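Local coordinates for uncharacterized protein (Legionella pneumophila subsp. pneumophila, PDB 4HFV) that is of unknown biochemical activity but is a putative effector of the Dot/Icm type IV secretion system, possibly one acting in metaeffector regulation, at residues I16-N28 against I33-V45. Numbering follows the deposited sequence.
Sequences IRESIITLIKSHN and IIEDKLEYSVKEV
The guanidinium of Arg-17 rests with one face on Leu-38, whose CD2 sits 3.5 Å above the plane, displaced from the centre of the group, while a water lies in plane at the edge. Arg-17 NH2 donates to Glu-35 O at 3.0 Å, though that oxygen is tilted from the guanidinium plane. The water accepts from Arg-17 NH1 and Leu-38 N and donates to Glu-35 O, tying the arginine to the start of the 3-10 segment 38-44. A bend at chi3 (44°) turns the Arg-17 head group toward Glu-35 and Leu-38.

At the other end, in the modelled conformer of His-27, ND1 hydrogen-bonds Glu-44 OE1, in the ring plane, at 3.0 Å with a bent N-H...O angle (138°); a second conformer makes this tentative. Asn-28 ND2 donates an almost straight hydrogen bond to Glu-44 OE2 at 3.2 Å; OE2 lies in the amide plane but is met from above the carboxylate plane. Folding at chi2 (-75°) brings the Glu-44 carboxylate to Asn-28 and, in the modelled conformer, to His-27, while Asn-28 OD1 bonds to Lys-30 N in the connecting loop.

Between these polar ends the packing is aliphatic. Leu-38 CD1 meets Ile-21 CG1 (3.8 Å) and Ile-24 CD1; the latter also presses on Ser-41 CB at 3.5 Å. Val-45 CG1 packs against Leu-23 CG (3.7 Å) and Ile-24 CG1.

Residues 33-45, part of the loop between helices 9-27 and 49-64, fold back against the C-terminal part of helix 9-27. Helix 49-64 continues the apolar layer through Val-53 and Leu-57 against Ile-20, which also touches Phe-102 of helix 101-109.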
loop_
_atom_site.group_PDB
_atom_site.type_symbol
_atom_site.label_atom_id
_atom_site.label_comp_id
_atom_site.label_asym_id
_atom_site.label_seq_id
_atom_site.Cartn_x
_atom_site.Cartn_y
_atom_site.Cartn_z
ATOM N N ILE A 16 6.783 16.911 23.697
ATOM C CA ILE A 16 7.197 17.514 22.443
ATOM C C ILE A 16 7.088 19.034 22.559
ATOM O O ILE A 16 7.944 19.766 22.078
ATOM C CB ILE A 16 6.360 16.976 21.254
ATOM C CG1 ILE A 16 6.813 15.555 20.896
ATOM C CG2 ILE A 16 6.473 17.899 20.022
ATOM C CD1 ILE A 16 5.893 14.906 19.946
ATOM N N ARG A 17 6.024 19.508 23.200
ATOM C CA ARG A 17 5.835 20.937 23.352
ATOM C C ARG A 17 6.997 21.444 24.237
ATOM O O ARG A 17 7.541 22.524 23.980
ATOM C CB ARG A 17 4.465 21.260 23.977
ATOM C CG ARG A 17 3.272 21.101 22.996
ATOM C CD ARG A 17 1.923 21.512 23.606
ATOM N NE ARG A 17 2.087 22.756 24.338
ATOM C CZ ARG A 17 1.893 23.977 23.830
ATOM N NH1 ARG A 17 1.435 24.148 22.593
ATOM N NH2 ARG A 17 2.156 25.041 24.577
ATOM N N GLU A 18 7.397 20.656 25.244
ATOM C CA GLU A 18 8.463 21.116 26.139
ATOM C C GLU A 18 9.780 21.229 25.354
ATOM O O GLU A 18 10.522 22.231 25.521
ATOM C CB GLU A 18 8.654 20.233 27.359
ATOM C CG GLU A 18 9.712 20.816 28.388
ATOM C CD GLU A 18 9.557 22.332 28.718
ATOM O OE1 GLU A 18 8.418 22.811 28.929
ATOM O OE2 GLU A 18 10.591 23.054 28.769
ATOM N N SER A 19 10.062 20.249 24.499
ATOM C CA SER A 19 11.300 20.279 23.729
ATOM C C SER A 19 11.313 21.441 22.723
ATOM O O SER A 19 12.368 22.003 22.406
ATOM C CB SER A 19 11.544 18.925 23.058
ATOM O OG SER A 19 11.656 17.904 24.048
ATOM N N ILE A 20 10.147 21.826 22.238
ATOM C CA ILE A 20 10.076 22.926 21.274
ATOM C C ILE A 20 10.396 24.233 21.994
ATOM O O ILE A 20 11.191 25.067 21.519
ATOM C CB ILE A 20 8.727 22.969 20.604
ATOM C CG1 ILE A 20 8.613 21.799 19.616
ATOM C CG2 ILE A 20 8.503 24.321 19.888
ATOM C CD1 ILE A 20 7.194 21.570 19.089
ATOM N N ILE A 21 9.776 24.417 23.152
ATOM C CA ILE A 21 10.096 25.566 24.023
ATOM C C ILE A 21 11.606 25.655 24.318
ATOM O O ILE A 21 12.200 26.739 24.333
ATOM C CB ILE A 21 9.266 25.444 25.304
ATOM C CG1 ILE A 21 7.780 25.772 24.970
ATOM C CG2 ILE A 21 9.817 26.323 26.409
ATOM C CD1 ILE A 21 6.835 25.407 26.042
ATOM N N THR A 22 12.227 24.515 24.577
ATOM C CA THR A 22 13.641 24.508 24.936
ATOM C C THR A 22 14.458 24.914 23.702
ATOM O O THR A 22 15.370 25.713 23.796
ATOM C CB THR A 22 14.051 23.096 25.446
ATOM O OG1 THR A 22 13.395 22.876 26.706
ATOM C CG2 THR A 22 15.600 22.996 25.623
ATOM N N LEU A 23 14.083 24.367 22.541
ATOM C CA LEU A 23 14.721 24.706 21.255
ATOM C C LEU A 23 14.641 26.213 20.993
ATOM O O LEU A 23 15.615 26.844 20.607
ATOM C CB LEU A 23 14.041 23.926 20.082
ATOM C CG LEU A 23 14.796 23.991 18.730
ATOM C CD1 LEU A 23 16.221 23.349 18.860
ATOM C CD2 LEU A 23 14.003 23.324 17.608
ATOM N N ILE A 24 13.471 26.792 21.196
ATOM C CA ILE A 24 13.279 28.214 21.013
ATOM C C ILE A 24 14.211 29.013 21.952
ATOM O O ILE A 24 14.898 29.956 21.534
ATOM C CB ILE A 24 11.790 28.594 21.266
ATOM C CG1 ILE A 24 10.897 28.126 20.094
ATOM C CG2 ILE A 24 11.620 30.102 21.433
ATOM C CD1 ILE A 24 9.415 28.013 20.472
ATOM N N LYS A 25 14.226 28.613 23.223
ATOM C CA LYS A 25 14.994 29.290 24.232
ATOM C C LYS A 25 16.500 29.108 24.035
ATOM O O LYS A 25 17.244 29.978 24.467
ATOM C CB LYS A 25 14.531 28.868 25.635
ATOM C CG LYS A 25 13.267 29.602 26.084
ATOM C CD LYS A 25 12.642 28.952 27.329
ATOM C CE LYS A 25 11.464 29.777 27.897
ATOM N NZ LYS A 25 10.976 29.171 29.173
ATOM N N SER A 26 16.934 28.017 23.385
ATOM C CA SER A 26 18.366 27.815 23.107
ATOM C C SER A 26 18.878 28.872 22.136
ATOM O O SER A 26 20.058 29.148 22.115
ATOM C CB SER A 26 18.701 26.401 22.579
ATOM O OG SER A 26 18.217 26.204 21.256
ATOM N N HIS A 27 17.998 29.453 21.323
ATOM C CA HIS A 27 18.401 30.587 20.466
ATOM C C HIS A 27 18.183 31.942 21.163
ATOM O O HIS A 27 19.004 32.854 21.031
ATOM C CB HIS A 27 17.674 30.576 19.094
ATOM C CG HIS A 27 17.988 31.777 18.246
ATOM N ND1 HIS A 27 17.056 32.755 17.963
ATOM C CD2 HIS A 27 19.145 32.180 17.661
ATOM C CE1 HIS A 27 17.620 33.695 17.223
ATOM N NE2 HIS A 27 18.888 33.377 17.035
ATOM N N ASN A 28 17.091 32.070 21.915
ATOM C CA ASN A 28 16.745 33.332 22.537
ATOM C C ASN A 28 16.164 33.083 23.910
ATOM O O ASN A 28 14.999 32.701 24.029
ATOM C CB ASN A 28 15.730 34.118 21.685
ATOM C CG ASN A 28 15.352 35.464 22.289
ATOM O OD1 ASN A 28 15.936 35.913 23.287
ATOM N ND2 ASN A 28 14.382 36.133 21.672
ATOM N N ILE A 33 6.987 33.173 25.317
ATOM C CA ILE A 33 6.184 32.053 24.885
ATOM C C ILE A 33 4.740 32.304 25.208
ATOM O O ILE A 33 4.355 32.388 26.378
ATOM C CB ILE A 33 6.538 30.753 25.652
ATOM C CG1 ILE A 33 8.035 30.425 25.544
ATOM C CG2 ILE A 33 5.678 29.593 25.160
ATOM C CD1 ILE A 33 8.551 30.270 24.144
ATOM N N ILE A 34 3.920 32.367 24.179
ATOM C CA ILE A 34 2.492 32.369 24.402
ATOM C C ILE A 34 2.031 30.908 24.412
ATOM O O ILE A 34 2.118 30.228 23.392
ATOM C CB ILE A 34 1.758 33.125 23.302
ATOM C CG1 ILE A 34 2.427 34.475 23.039
ATOM C CG2 ILE A 34 0.257 33.304 23.685
ATOM C CD1 ILE A 34 1.979 35.557 23.983
ATOM N N GLU A 35 1.559 30.426 25.562
ATOM C CA GLU A 35 1.152 29.022 25.710
ATOM C C GLU A 35 0.285 28.495 24.541
ATOM O O GLU A 35 0.620 27.489 23.888
ATOM C CB GLU A 35 0.403 28.813 27.034
ATOM C CG GLU A 35 0.209 27.330 27.412
ATOM C CD GLU A 35 -0.827 27.102 28.521
ATOM O OE1 GLU A 35 -1.789 26.333 28.281
ATOM O OE2 GLU A 35 -0.674 27.677 29.629
ATOM N N ASP A 36 -0.842 29.147 24.275
ATOM C CA ASP A 36 -1.739 28.610 23.247
ATOM C C ASP A 36 -1.351 29.054 21.816
ATOM O O ASP A 36 -2.076 28.776 20.851
ATOM C CB ASP A 36 -3.211 28.889 23.591
ATOM C CG ASP A 36 -3.715 30.191 23.022
ATOM O OD1 ASP A 36 -3.228 31.249 23.484
ATOM O OD2 ASP A 36 -4.605 30.156 22.126
ATOM N N LYS A 37 -0.184 29.693 21.671
ATOM C CA LYS A 37 0.296 30.132 20.350
ATOM C C LYS A 37 1.788 29.849 20.143
ATOM O O LYS A 37 2.547 30.687 19.675
ATOM C CB LYS A 37 -0.008 31.619 20.144
ATOM C CG LYS A 37 -1.485 31.907 19.858
ATOM C CD LYS A 37 -1.886 33.323 20.249
ATOM C CE LYS A 37 -3.174 33.752 19.532
ATOM N NZ LYS A 37 -3.588 35.139 19.902
ATOM N N LEU A 38 2.197 28.639 20.455
ATOM C CA LEU A 38 3.604 28.294 20.367
ATOM C C LEU A 38 4.164 28.510 18.957
ATOM O O LEU A 38 5.321 28.867 18.793
ATOM C CB LEU A 38 3.775 26.863 20.813
ATOM C CG LEU A 38 5.143 26.369 21.181
ATOM C CD1 LEU A 38 5.898 27.401 22.068
ATOM C CD2 LEU A 38 4.933 25.059 21.883
ATOM N N GLU A 39 3.332 28.334 17.932
ATOM C CA GLU A 39 3.809 28.479 16.559
ATOM C C GLU A 39 4.367 29.863 16.225
ATOM O O GLU A 39 5.218 29.970 15.353
ATOM C CB GLU A 39 2.750 28.052 15.489
ATOM C CG GLU A 39 1.290 28.194 15.852
ATOM C CD GLU A 39 0.804 27.118 16.821
ATOM O OE1 GLU A 39 0.609 27.453 17.987
ATOM O OE2 GLU A 39 0.595 25.950 16.443
ATOM N N TYR A 40 3.891 30.898 16.907
ATOM C CA TYR A 40 4.366 32.270 16.694
ATOM C C TYR A 40 5.845 32.469 17.098
ATOM O O TYR A 40 6.484 33.435 16.676
ATOM C CB TYR A 40 3.489 33.261 17.476
ATOM C CG TYR A 40 2.041 33.347 16.996
ATOM C CD1 TYR A 40 1.658 32.878 15.738
ATOM C CD2 TYR A 40 1.061 33.911 17.799
ATOM C CE1 TYR A 40 0.330 32.974 15.302
ATOM C CE2 TYR A 40 -0.258 34.008 17.374
ATOM C CZ TYR A 40 -0.617 33.542 16.129
ATOM O OH TYR A 40 -1.930 33.635 15.731
ATOM N N SER A 41 6.361 31.557 17.925
ATOM C CA SER A 41 7.744 31.626 18.412
ATOM C C SER A 41 8.693 30.828 17.542
ATOM O O SER A 41 9.899 30.796 17.773
ATOM C CB SER A 41 7.824 31.112 19.860
ATOM O OG SER A 41 7.070 31.973 20.699
ATOM N N VAL A 42 8.141 30.160 16.542
ATOM C CA VAL A 42 8.908 29.228 15.751
ATOM C C VAL A 42 9.977 29.955 14.949
ATOM O O VAL A 42 11.008 29.385 14.618
ATOM C CB VAL A 42 7.991 28.458 14.776
ATOM C CG1 VAL A 42 7.713 29.305 13.507
ATOM C CG2 VAL A 42 8.614 27.133 14.432
ATOM N N LYS A 43 9.726 31.213 14.626
ATOM C CA LYS A 43 10.714 32.030 13.941
ATOM C C LYS A 43 12.105 32.014 14.641
ATOM O O LYS A 43 13.137 32.318 14.027
ATOM C CB LYS A 43 10.171 33.459 13.838
ATOM C CG LYS A 43 9.666 33.988 15.204
ATOM C CD LYS A 43 9.219 35.453 15.188
ATOM C CE LYS A 43 8.977 35.977 16.613
ATOM N NZ LYS A 43 8.195 37.251 16.570
ATOM N N GLU A 44 12.127 31.648 15.924
ATOM C CA GLU A 44 13.367 31.639 16.705
ATOM C C GLU A 44 14.286 30.454 16.427
ATOM O O GLU A 44 15.487 30.545 16.684
ATOM C CB GLU A 44 13.049 31.674 18.202
ATOM C CG GLU A 44 12.328 32.942 18.637
ATOM C CD GLU A 44 13.224 34.174 18.726
ATOM O OE1 GLU A 44 14.441 34.160 18.398
ATOM O OE2 GLU A 44 12.688 35.190 19.158
ATOM N N VAL A 45 13.740 29.374 15.878
ATOM C CA VAL A 45 14.537 28.173 15.599
ATOM C C VAL A 45 15.136 28.215 14.190
ATOM O O VAL A 45 14.761 29.053 13.366
ATOM C CB VAL A 45 13.724 26.879 15.867
ATOM C CG1 VAL A 45 13.099 26.937 17.258
ATOM C CG2 VAL A 45 12.652 26.649 14.800
HETATM O O HOH W 1 0.360 26.427 20.858
#